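PDB 3DH0: SAM dependent methyltransferase from Aquifex aeolicus, which binds S-adenosylmethionine and probably acts as a methyltransferase that uses it as methyl donor. Local coordinates for residues D108-A113 with E127-V132; F114-L119 with W162-I167. All blocks are in the same frame, centred on the assembly; numbering follows the deposited sequence.

Strand 107-113 runs directly into the loop that holds 114-119, so the chain lays down the first halves of contacts 1 and 2 one after the other. Helix 122-132 then returns 127-132 to the strand, and contact 1 closes a local excursion of 13 residues. The chain continues through strand 137-144 to helix 161-170, where contact 2 closes a longer loop of 42 residues onto 114-119. The four segments alternate in sequence, which makes the contacts cross instead of nest. Contact 1 ties strand to covering helix; contact 2 ties the pocket loop to a later helix. Met112 SD and Leu119 CD1 touch at 4.3 Å, and segments 108-113 and 114-119 both touch S-adenosylmethionine.

Contact 1: residues D108-A113 with E127-V132; sequences DFIFMA and EELKRV. With SAM (S-adenosylmethionine), chain C.
The contact of Leu129 with Ile110 and Met112 is wholly aliphatic and thioether; the flat groups of the helix, a guanidinium and a carboxylate, sit on its partly exposed side away from the strand, where the Arg131 guanidinium has Glu128 OE1 at its edge, in plane. The bonds themselves go to the other oxygen. Arg131 NE (3.2 Å) and Arg131 NH2 (2.9 Å) both end on Glu128 OE2, arriving from one face of the carboxylate, with NE 45° out of its plane. Ile100 N is a further donor to that oxygen, and Asp104 pairs with Arg131 NH1.

On the buried side, Leu129 splits its two methyls between the strand residues. Leu129 CD2 rests on Ile110 CG2 at 3.6 Å and on Ile110 CD1 at 3.7 Å, the two side chains sliding past each other. This is the helix of a beta-alpha-beta crossover in the Rossmann-like methyltransferase sheet, linking parallel neighbours 107-113 and 137-144; Leu139 of the second strand touches both Ile110 and Met112. The Met112 chain bends at its last torsion (chi3 -62°), bringing CE tip to tip with Leu129 CD1 at 3.6 Å. At the strand's end, Ala113 O accepts a hydrogen bond from the amino nitrogen N of S-adenosylmethionine, 2.8 Å away.

Contact 2: residues F114-L119 with W162-I167; sequences FTFHEL and WEVGLI. With SAM (S-adenosylmethionine), chain C.
Glu163 O receives two amides, Leu166 N at 2.8 Å and Ile167 N at 3.1 Å, in the helical turn that presents Val164 and Ile167 to Phe116. The other side of the contact is the loop after strand 107-113 of the Rossmann-like sheet, whose 3-2-1-4-5-7-6 strand order is that of class I methyltransferases; here the loop lines the S-adenosylmethionine pocket. A short 3-10 turn shapes it, with Glu118 N bonded to Thr115 O at 2.9 Å.

With chi1 at -167° the Phe116 ring swings opposite the backbone N, toward the helix. Val164 CG1 makes an off-centre CH-pi contact, 4.3 Å from the centroid of the Phe116 ring and 28° off its normal. Ile167 comes alongside instead: its CD1 lies at the ring edge, 4.1 Å from Phe116 CE2. Tyr159, Ile141 and Leu126 also touch the ring.

The same loop meets the cofactor through Thr115, Glu118 and Leu119. Glu118 OE1 accepts a hydrogen bond from Phe7 N, while Glu118 OE2 lies 3.2 Å from SAM C5'. Replacing Glu118 by alanine is likely to leave Phe7 N without this acceptor and to strip the carboxylate from beside C5'. Thr115 OG1 donates a weak bond to SAM O4' at 3.4 Å. Farther along, Leu119 CD2 approaches the exocyclic amine of the adenine, 3.4 Å from SAM N6.

Contact 1: residues D108-A113 with E127-V132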
loop_
_atom_site.group_PDB
_atom_site.type_symbol
_atom_site.label_atom_id
_atom_site.label_comp_id
_atom_site.label_asym_id
_atom_site.label_seq_id
_atom_site.Cartn_x
_atom_site.Cartn_y
_atom_site.Cartn_z
ATOM N N ASP A 108 10.214 -7.728 0.943
ATOM C CA ASP A 108 9.546 -9.012 1.108
ATOM C C ASP A 108 8.032 -8.893 0.954
ATOM O O ASP A 108 7.360 -9.781 0.420
ATOM C CB ASP A 108 9.885 -9.565 2.498
ATOM C CG ASP A 108 11.379 -9.679 2.729
ATOM O OD1 ASP A 108 12.035 -10.461 2.004
ATOM O OD2 ASP A 108 11.899 -8.988 3.632
ATOM N N PHE A 109 7.513 -7.769 1.423
ATOM C CA PHE A 109 6.090 -7.492 1.391
ATOM C C PHE A 109 5.817 -6.134 0.747
ATOM O O PHE A 109 6.489 -5.153 1.044
ATOM C CB PHE A 109 5.567 -7.488 2.829
ATOM C CG PHE A 109 4.103 -7.728 2.940
ATOM C CD1 PHE A 109 3.618 -9.015 3.129
ATOM C CD2 PHE A 109 3.204 -6.673 2.837
ATOM C CE1 PHE A 109 2.244 -9.260 3.219
ATOM C CE2 PHE A 109 1.833 -6.893 2.925
ATOM C CZ PHE A 109 1.346 -8.197 3.116
ATOM N N ILE A 110 4.837 -6.086 -0.143
ATOM C CA ILE A 110 4.455 -4.841 -0.790
ATOM C C ILE A 110 2.984 -4.591 -0.462
ATOM O O ILE A 110 2.110 -5.370 -0.817
ATOM C CB ILE A 110 4.628 -4.912 -2.312
ATOM C CG1 ILE A 110 6.066 -5.283 -2.669
ATOM C CG2 ILE A 110 4.300 -3.555 -2.937
ATOM C CD1 ILE A 110 6.221 -5.781 -4.102
ATOM N N PHE A 111 2.720 -3.496 0.230
ATOM C CA PHE A 111 1.371 -3.138 0.642
ATOM C C PHE A 111 0.925 -1.892 -0.103
ATOM O O PHE A 111 1.559 -0.838 -0.005
ATOM C CB PHE A 111 1.375 -2.881 2.146
ATOM C CG PHE A 111 0.075 -2.414 2.697
ATOM C CD1 PHE A 111 -1.067 -3.194 2.582
ATOM C CD2 PHE A 111 0.005 -1.212 3.394
ATOM C CE1 PHE A 111 -2.264 -2.793 3.159
ATOM C CE2 PHE A 111 -1.176 -0.793 3.977
ATOM C CZ PHE A 111 -2.321 -1.587 3.863
ATOM N N MET A 112 -0.158 -2.011 -0.856
ATOM C CA MET A 112 -0.674 -0.882 -1.612
ATOM C C MET A 112 -2.114 -0.586 -1.181
ATOM O O MET A 112 -3.054 -1.164 -1.715
ATOM C CB MET A 112 -0.610 -1.204 -3.103
ATOM C CG MET A 112 -0.099 -0.058 -3.947
ATOM S SD MET A 112 -0.021 -0.446 -5.693
ATOM C CE MET A 112 1.125 -1.756 -5.708
ATOM N N ALA A 113 -2.285 0.313 -0.216
ATOM C CA ALA A 113 -3.624 0.640 0.277
ATOM C C ALA A 113 -4.272 1.872 -0.351
ATOM O O ALA A 113 -3.869 3.001 -0.093
ATOM C CB ALA A 113 -3.598 0.789 1.793
ATOM N N GLU A 127 6.534 -2.962 -13.092
ATOM C CA GLU A 127 7.851 -3.467 -13.449
ATOM C C GLU A 127 8.858 -2.956 -12.439
ATOM O O GLU A 127 9.705 -3.711 -11.943
ATOM C CB GLU A 127 8.256 -3.013 -14.849
ATOM C CG GLU A 127 7.346 -3.526 -15.929
ATOM C CD GLU A 127 7.157 -5.046 -15.893
ATOM O OE1 GLU A 127 8.161 -5.781 -16.029
ATOM O OE2 GLU A 127 5.998 -5.501 -15.735
ATOM N N GLU A 128 8.757 -1.669 -12.124
ATOM C CA GLU A 128 9.664 -1.067 -11.156
ATOM C C GLU A 128 9.505 -1.803 -9.820
ATOM O O GLU A 128 10.482 -2.043 -9.113
ATOM C CB GLU A 128 9.338 0.421 -11.009
ATOM C CG GLU A 128 10.219 1.204 -10.043
ATOM C CD GLU A 128 11.706 1.196 -10.403
ATOM O OE1 GLU A 128 12.055 1.063 -11.596
ATOM O OE2 GLU A 128 12.532 1.347 -9.482
ATOM N N LEU A 129 8.268 -2.180 -9.500
ATOM C CA LEU A 129 7.984 -2.881 -8.256
ATOM C C LEU A 129 8.701 -4.225 -8.094
ATOM O O LEU A 129 9.186 -4.540 -7.011
ATOM C CB LEU A 129 6.479 -3.096 -8.110
ATOM C CG LEU A 129 5.719 -2.230 -7.095
ATOM C CD1 LEU A 129 4.274 -2.637 -7.125
ATOM C CD2 LEU A 129 6.275 -2.404 -5.689
ATOM N N LYS A 130 8.749 -5.020 -9.165
ATOM C CA LYS A 130 9.403 -6.330 -9.132
ATOM C C LYS A 130 10.890 -6.176 -8.848
ATOM O O LYS A 130 11.498 -6.991 -8.159
ATOM C CB LYS A 130 9.267 -7.053 -10.469
ATOM C CG LYS A 130 7.883 -7.156 -11.062
ATOM C CD LYS A 130 7.843 -8.389 -11.963
ATOM C CE LYS A 130 6.793 -8.312 -13.066
ATOM N NZ LYS A 130 7.255 -7.547 -14.246
ATOM N N ARG A 131 11.473 -5.125 -9.407
ATOM C CA ARG A 131 12.887 -4.866 -9.227
ATOM C C ARG A 131 13.242 -4.772 -7.751
ATOM O O ARG A 131 14.112 -5.507 -7.272
ATOM C CB ARG A 131 13.292 -3.573 -9.949
ATOM C CG ARG A 131 14.784 -3.316 -9.915
ATOM C CD ARG A 131 15.161 -2.031 -10.613
ATOM N NE ARG A 131 14.785 -0.853 -9.842
ATOM C CZ ARG A 131 15.216 -0.599 -8.612
ATOM N NH1 ARG A 131 16.040 -1.440 -8.004
ATOM N NH2 ARG A 131 14.826 0.500 -7.987
ATOM N N VAL A 132 12.565 -3.882 -7.028
ATOM C CA VAL A 132 12.852 -3.711 -5.610
ATOM C C VAL A 132 12.383 -4.917 -4.812
ATOM O O VAL A 132 12.826 -5.149 -3.687
ATOM C CB VAL A 132 12.190 -2.425 -5.041
ATOM C CG1 VAL A 132 12.630 -1.215 -5.838
ATOM C CG2 VAL A 132 10.675 -2.558 -5.051
HETATM N N SAM C . -2.708 4.652 1.802
HETATM C CA SAM C . -2.948 5.907 2.577
HETATM C C SAM C . -3.699 5.605 3.854
HETATM O O SAM C . -4.014 4.438 4.090
HETATM O OXT SAM C . -3.948 6.610 4.596
HETATM C CB SAM C . -3.752 6.890 1.731
HETATM C CG SAM C . -3.192 6.923 0.367
HETATM S SD SAM C . -3.921 7.991 -0.904
HETATM C CE SAM C . -5.488 7.186 -1.240
HETATM C "C5'" SAM C . -2.898 7.614 -2.248
HETATM C "C4'" SAM C . -1.505 8.208 -2.204
HETATM O "O4'" SAM C . -0.861 7.690 -3.362
HETATM C "C3'" SAM C . -1.482 9.727 -2.463
HETATM O "O3'" SAM C . -1.057 10.314 -1.199
HETATM C "C2'" SAM C . -0.399 9.963 -3.497
HETATM O "O2'" SAM C . 0.520 11.017 -3.303
HETATM C "C1'" SAM C . 0.182 8.524 -3.658
HETATM N N9 SAM C . 0.637 8.130 -4.977
HETATM C C8 SAM C . 0.049 8.295 -6.215
HETATM N N7 SAM C . 0.747 7.791 -7.184
HETATM C C5 SAM C . 1.872 7.257 -6.558
HETATM C C6 SAM C . 3.014 6.562 -7.052
HETATM N N6 SAM C . 3.179 6.303 -8.368
HETATM N N1 SAM C . 3.978 6.148 -6.142
HETATM C C2 SAM C . 3.774 6.429 -4.833
HETATM N N3 SAM C . 2.742 7.069 -4.273
HETATM C C4 SAM C . 1.818 7.458 -5.195
#

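Contact 2: residues F114-L119 with W162-I167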
loop_
_atom_site.group_PDB
_atom_site.type_symbol
_atom_site.label_atom_id
_atom_site.label_comp_id
_atom_site.label_asym_id
_atom_site.label_seq_id
_atom_site.Cartn_x
_atom_site.Cartn_y
_atom_site.Cartn_z
ATOM N N PHE A 114 -5.300 1.629 -1.157
ATOM C CA PHE A 114 -6.041 2.682 -1.848
ATOM C C PHE A 114 -5.184 3.555 -2.757
ATOM O O PHE A 114 -5.516 4.715 -2.999
ATOM C CB PHE A 114 -6.761 3.585 -0.840
ATOM C CG PHE A 114 -7.689 2.848 0.075
ATOM C CD1 PHE A 114 -7.333 2.613 1.403
ATOM C CD2 PHE A 114 -8.915 2.381 -0.391
ATOM C CE1 PHE A 114 -8.178 1.929 2.251
ATOM C CE2 PHE A 114 -9.773 1.695 0.446
ATOM C CZ PHE A 114 -9.408 1.465 1.778
ATOM N N THR A 115 -4.099 3.007 -3.277
ATOM C CA THR A 115 -3.250 3.805 -4.130
ATOM C C THR A 115 -3.119 3.284 -5.565
ATOM O O THR A 115 -2.719 4.026 -6.460
ATOM C CB THR A 115 -1.841 4.003 -3.452
ATOM O OG1 THR A 115 -0.863 4.430 -4.417
ATOM C CG2 THR A 115 -1.386 2.726 -2.802
ATOM N N PHE A 116 -3.484 2.030 -5.802
ATOM C CA PHE A 116 -3.361 1.468 -7.142
ATOM C C PHE A 116 -4.093 2.260 -8.226
ATOM O O PHE A 116 -3.527 2.548 -9.279
ATOM C CB PHE A 116 -3.859 0.034 -7.160
ATOM C CG PHE A 116 -3.489 -0.717 -8.404
ATOM C CD1 PHE A 116 -2.196 -1.203 -8.582
ATOM C CD2 PHE A 116 -4.430 -0.933 -9.401
ATOM C CE1 PHE A 116 -1.845 -1.897 -9.738
ATOM C CE2 PHE A 116 -4.096 -1.621 -10.559
ATOM C CZ PHE A 116 -2.798 -2.107 -10.731
ATOM N N HIS A 117 -5.351 2.606 -7.979
ATOM C CA HIS A 117 -6.132 3.362 -8.958
ATOM C C HIS A 117 -5.588 4.779 -9.193
ATOM O O HIS A 117 -6.096 5.503 -10.044
ATOM C CB HIS A 117 -7.592 3.470 -8.507
ATOM C CG HIS A 117 -7.775 4.334 -7.302
ATOM N ND1 HIS A 117 -7.414 3.929 -6.035
ATOM C CD2 HIS A 117 -8.191 5.621 -7.183
ATOM C CE1 HIS A 117 -7.592 4.928 -5.188
ATOM N NE2 HIS A 117 -8.060 5.967 -5.862
ATOM N N GLU A 118 -4.571 5.180 -8.434
ATOM C CA GLU A 118 -3.984 6.513 -8.579
ATOM C C GLU A 118 -2.709 6.532 -9.436
ATOM O O GLU A 118 -2.164 7.595 -9.737
ATOM C CB GLU A 118 -3.658 7.097 -7.203
ATOM C CG GLU A 118 -4.740 7.958 -6.630
ATOM C CD GLU A 118 -4.269 8.750 -5.433
ATOM O OE1 GLU A 118 -3.203 9.382 -5.518
ATOM O OE2 GLU A 118 -4.975 8.749 -4.404
ATOM N N LEU A 119 -2.234 5.354 -9.820
ATOM C CA LEU A 119 -1.022 5.245 -10.622
ATOM C C LEU A 119 -1.175 5.725 -12.070
ATOM O O LEU A 119 -2.038 5.235 -12.803
ATOM C CB LEU A 119 -0.553 3.786 -10.629
ATOM C CG LEU A 119 -0.279 3.132 -9.270
ATOM C CD1 LEU A 119 -0.010 1.641 -9.431
ATOM C CD2 LEU A 119 0.902 3.828 -8.622
ATOM N N TRP A 162 -11.997 -6.902 -10.723
ATOM C CA TRP A 162 -11.865 -7.566 -11.995
ATOM C C TRP A 162 -10.735 -6.945 -12.818
ATOM O O TRP A 162 -9.782 -7.633 -13.176
ATOM C CB TRP A 162 -13.224 -7.515 -12.698
ATOM C CG TRP A 162 -14.311 -8.167 -11.846
ATOM C CD1 TRP A 162 -14.406 -9.496 -11.529
ATOM C CD2 TRP A 162 -15.406 -7.516 -11.159
ATOM N NE1 TRP A 162 -15.481 -9.715 -10.696
ATOM C CE2 TRP A 162 -16.113 -8.522 -10.451
ATOM C CE3 TRP A 162 -15.857 -6.182 -11.076
ATOM C CZ2 TRP A 162 -17.262 -8.236 -9.660
ATOM C CZ3 TRP A 162 -17.008 -5.895 -10.284
ATOM C CH2 TRP A 162 -17.690 -6.923 -9.593
ATOM N N GLU A 163 -10.809 -5.646 -13.098
ATOM C CA GLU A 163 -9.762 -4.975 -13.883
ATOM C C GLU A 163 -8.372 -5.126 -13.255
ATOM O O GLU A 163 -7.436 -5.586 -13.902
ATOM C CB GLU A 163 -10.064 -3.483 -14.017
ATOM C CG GLU A 163 -11.302 -3.147 -14.802
ATOM C CD GLU A 163 -12.055 -2.012 -14.158
ATOM O OE1 GLU A 163 -12.491 -2.209 -13.004
ATOM O OE2 GLU A 163 -12.204 -0.935 -14.780
ATOM N N VAL A 164 -8.241 -4.718 -12.001
ATOM C CA VAL A 164 -6.975 -4.813 -11.300
ATOM C C VAL A 164 -6.252 -6.144 -11.532
ATOM O O VAL A 164 -5.159 -6.171 -12.088
ATOM C CB VAL A 164 -7.170 -4.614 -9.777
ATOM C CG1 VAL A 164 -5.830 -4.722 -9.051
ATOM C CG2 VAL A 164 -7.799 -3.265 -9.516
ATOM N N GLY A 165 -6.862 -7.242 -11.101
ATOM C CA GLY A 165 -6.232 -8.545 -11.246
ATOM C C GLY A 165 -5.888 -8.948 -12.665
ATOM O O GLY A 165 -5.187 -9.939 -12.901
ATOM N N LEU A 166 -6.391 -8.179 -13.618
ATOM C CA LEU A 166 -6.141 -8.453 -15.025
ATOM C C LEU A 166 -4.810 -7.793 -15.356
ATOM O O LEU A 166 -3.927 -8.384 -15.993
ATOM C CB LEU A 166 -7.269 -7.848 -15.850
ATOM C CG LEU A 166 -7.538 -8.425 -17.235
ATOM C CD1 LEU A 166 -8.933 -9.069 -17.257
ATOM C CD2 LEU A 166 -7.424 -7.302 -18.285
ATOM N N ILE A 167 -4.686 -6.555 -14.893
ATOM C CA ILE A 167 -3.494 -5.757 -15.092
ATOM C C ILE A 167 -2.318 -6.486 -14.477
ATOM O O ILE A 167 -1.264 -6.621 -15.083
ATOM C CB ILE A 167 -3.655 -4.385 -14.430
ATOM C CG1 ILE A 167 -4.863 -3.676 -15.031
ATOM C CG2 ILE A 167 -2.412 -3.549 -14.642
ATOM C CD1 ILE A 167 -5.097 -2.307 -14.480
HETATM N N SAM C . -2.708 4.652 1.802
HETATM C CA SAM C . -2.948 5.907 2.577
HETATM C C SAM C . -3.699 5.605 3.854
HETATM O O SAM C . -4.014 4.438 4.090
HETATM O OXT SAM C . -3.948 6.610 4.596
HETATM C CB SAM C . -3.752 6.890 1.731
HETATM C CG SAM C . -3.192 6.923 0.367
HETATM S SD SAM C . -3.921 7.991 -0.904
HETATM C CE SAM C . -5.488 7.186 -1.240
HETATM C "C5'" SAM C . -2.898 7.614 -2.248
HETATM C "C4'" SAM C . -1.505 8.208 -2.204
HETATM O "O4'" SAM C . -0.861 7.690 -3.362
HETATM C "C3'" SAM C . -1.482 9.727 -2.463
HETATM O "O3'" SAM C . -1.057 10.314 -1.199
HETATM C "C2'" SAM C . -0.399 9.963 -3.497
HETATM O "O2'" SAM C . 0.520 11.017 -3.303
HETATM C "C1'" SAM C . 0.182 8.524 -3.658
HETATM N N9 SAM C . 0.637 8.130 -4.977
HETATM C C8 SAM C . 0.049 8.295 -6.215
HETATM N N7 SAM C . 0.747 7.791 -7.184
HETATM C C5 SAM C . 1.872 7.257 -6.558
HETATM C C6 SAM C . 3.014 6.562 -7.052
HETATM N N6 SAM C . 3.179 6.303 -8.368
HETATM N N1 SAM C . 3.978 6.148 -6.142
HETATM C C2 SAM C . 3.774 6.429 -4.833
HETATM N N3 SAM C . 2.742 7.069 -4.273
HETATM C C4 SAM C . 1.818 7.458 -5.195
#